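Local atomic coordinates of beta-alanyl-CoA:ammonia lyase 2 (Clostridium propionicum, PDB entry 4MTU), a protein that probably acts as a lyase that removes ammonia from beta-alanyl-CoA, and binds zinc within a hot dog fold. Residues L40-D45 against S82-K86. Sequence-based numbering, arbitrary orientation. Where two conformers were deposited one is given.
With ZN (zinc ion), chain B; SO4 (sulfate ion), chain C.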
loop_
_atom_site.group_PDB
_atom_site.type_symbol
_atom_site.label_atom_id
_atom_site.label_comp_id
_atom_site.label_asym_id
_atom_site.label_seq_id
_atom_site.Cartn_x
_atom_site.Cartn_y
_atom_site.Cartn_z
ATOM N N LEU A 40 3.415 17.894 -16.334
ATOM C CA LEU A 40 3.223 18.818 -17.435
ATOM C C LEU A 40 2.596 20.169 -16.963
ATOM O O LEU A 40 3.001 21.218 -17.444
ATOM C CB LEU A 40 2.343 18.216 -18.521
ATOM C CG LEU A 40 2.936 17.029 -19.300
ATOM C CD1 LEU A 40 1.863 16.324 -20.091
ATOM C CD2 LEU A 40 4.023 17.513 -20.234
ATOM N N MET A 41 1.648 20.080 -16.060
ATOM C CA MET A 41 0.978 21.273 -15.580
ATOM C C MET A 41 1.908 22.103 -14.696
ATOM O O MET A 41 1.881 23.366 -14.752
ATOM C CB MET A 41 -0.325 20.895 -14.862
ATOM C CG MET A 41 -1.364 20.305 -15.781
ATOM S SD MET A 41 -1.848 21.357 -17.173
ATOM C CE MET A 41 -0.846 20.705 -18.498
ATOM N N VAL A 42 2.708 21.459 -13.886
ATOM C CA VAL A 42 3.719 22.171 -13.119
ATOM C C VAL A 42 4.606 22.978 -14.061
ATOM O O VAL A 42 4.919 24.154 -13.823
ATOM C CB VAL A 42 4.555 21.176 -12.252
ATOM C CG1 VAL A 42 5.742 21.911 -11.609
ATOM C CG2 VAL A 42 3.653 20.518 -11.203
ATOM N N TYR A 43 5.047 22.329 -15.129
ATOM C CA TYR A 43 5.949 22.998 -16.064
ATOM C C TYR A 43 5.310 24.123 -16.883
ATOM O O TYR A 43 5.944 25.128 -17.152
ATOM C CB TYR A 43 6.597 21.977 -17.007
ATOM C CG TYR A 43 7.479 20.970 -16.330
ATOM C CD1 TYR A 43 8.086 21.187 -15.098
ATOM C CD2 TYR A 43 7.729 19.731 -16.931
ATOM C CE1 TYR A 43 8.877 20.252 -14.484
ATOM C CE2 TYR A 43 8.524 18.806 -16.313
ATOM C CZ TYR A 43 9.109 19.039 -15.103
ATOM O OH TYR A 43 9.877 18.094 -14.466
ATOM N N VAL A 44 4.055 23.941 -17.282
ATOM C CA VAL A 44 3.432 24.936 -18.169
ATOM C C VAL A 44 2.906 26.136 -17.399
ATOM O O VAL A 44 2.871 27.251 -17.943
ATOM C CB VAL A 44 2.335 24.296 -19.067
ATOM C CG1 VAL A 44 1.063 24.055 -18.337
ATOM C CG2 VAL A 44 2.169 25.176 -20.309
ATOM N N ASP A 45 2.457 25.951 -16.153
ATOM C CA ASP A 45 1.805 27.052 -15.418
ATOM C C ASP A 45 1.989 26.985 -13.910
ATOM O O ASP A 45 1.326 27.769 -13.202
ATOM C CB ASP A 45 0.382 27.274 -15.847
ATOM C CG ASP A 45 0.170 28.294 -16.932
ATOM O OD1 ASP A 45 -0.546 28.056 -17.919
ATOM O OD2 ASP A 45 0.780 29.410 -16.843
ATOM N N SER A 82 -7.971 25.135 -19.650
ATOM C CA SER A 82 -7.891 23.718 -19.855
ATOM C C SER A 82 -6.741 23.429 -20.808
ATOM O O SER A 82 -6.368 24.257 -21.646
ATOM C CB SER A 82 -9.232 23.201 -20.364
ATOM O OG SER A 82 -9.211 23.282 -21.772
ATOM N N TYR A 83 -6.124 22.280 -20.642
ATOM C CA TYR A 83 -4.952 21.859 -21.356
ATOM C C TYR A 83 -5.199 20.433 -21.885
ATOM O O TYR A 83 -5.517 19.540 -21.089
ATOM C CB TYR A 83 -3.725 21.867 -20.437
ATOM C CG TYR A 83 -3.473 23.148 -19.715
ATOM C CD1 TYR A 83 -4.213 23.533 -18.622
ATOM C CD2 TYR A 83 -2.439 23.998 -20.114
ATOM C CE1 TYR A 83 -4.006 24.706 -17.937
ATOM C CE2 TYR A 83 -2.239 25.203 -19.414
ATOM C CZ TYR A 83 -2.993 25.546 -18.342
ATOM O OH TYR A 83 -2.791 26.714 -17.641
ATOM N N THR A 84 -5.106 20.273 -23.187
ATOM C CA THR A 84 -5.358 18.952 -23.792
ATOM C C THR A 84 -4.030 18.275 -23.957
ATOM O O THR A 84 -3.135 18.816 -24.584
ATOM C CB THR A 84 -6.046 19.121 -25.162
ATOM O OG1 THR A 84 -7.234 19.899 -24.960
ATOM C CG2 THR A 84 -6.343 17.739 -25.754
ATOM N N CYS A 85 -3.934 17.032 -23.416
ATOM C CA CYS A 85 -2.727 16.275 -23.384
ATOM C C CYS A 85 -2.946 14.896 -24.037
ATOM O O CYS A 85 -4.050 14.367 -24.014
ATOM C CB CYS A 85 -2.227 16.105 -21.948
ATOM S SG CYS A 85 -1.831 17.643 -21.116
ATOM N N LYS A 86 -1.870 14.349 -24.567
ATOM C CA LYS A 86 -1.845 12.972 -25.107
ATOM C C LYS A 86 -0.928 12.149 -24.277
ATOM O O LYS A 86 0.102 12.616 -23.791
ATOM C CB LYS A 86 -1.431 12.957 -26.563
ATOM C CG LYS A 86 -2.464 13.698 -27.453
ATOM C CD LYS A 86 -3.007 12.792 -28.543
HETATM ZN ZN ZN B . 0.099 30.131 -18.741
HETATM S S SO4 C . -10.783 26.580 -22.200
HETATM O O1 SO4 C . -10.646 27.078 -20.807
HETATM O O2 SO4 C . -11.424 27.577 -23.003
HETATM O O3 SO4 C . -11.610 25.325 -22.160
HETATM O O4 SO4 C . -9.349 26.155 -22.469
HETATM O O HOH W 1 1.719 29.075 -19.707
HETATM O O HOH W 2 1.317 31.804 -19.088
HETATM O O HOH W 3 -1.194 31.441 -17.712
#
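Tyr83 and Asp45 meet through a short hydrogen bond, Tyr83 OH donating to Asp45 OD1 over 2.6 Å. The phenol reaches the oxygen on its anti side, 31° out of the carboxylate plane. Carboxylate and ring stand steeply to each other, their planes 68° apart. A tyrosine suits this place because its long flat side chain spans an apolar layer and still ends in a donor.

The same carboxylate grips zinc with both oxygens, Asp45 OD1 at 2.3 Å and Asp45 OD2 at 2.1 Å from the metal. His142 and three waters complete the site, and one of those waters also donates to Val44 O. Tyr83 is thus a second-shell residue: its bond, added to the two bonds to zinc, probably helps hold the carboxylate in its rotation.

Below the hydroxyl the packing is apolar. Met41 SD sits over one face of the Tyr83 ring, 3.8 Å from its centroid and displaced toward the rim, a Met-aromatic contact. The flexible thioether chain, bent at chi2 and chi3, lays sulfur on the ring and carries CE on toward Cys85. Branched Val44 approaches the ring obliquely, its CG1 3.7 Å from Tyr83 CE2. Further along, Leu40 CD1 lies 4.1 Å from Cys85 SG; cysteine's short side chain suits the place where the strand faces the helix.

This buried contact joins the last turns of helix 27-45, the central helix of the hot dog fold, to the start of strand 82-95, which runs between strands 68-78 and 106-123; Ile75 and Leu122 from these neighbours also pack against Met41.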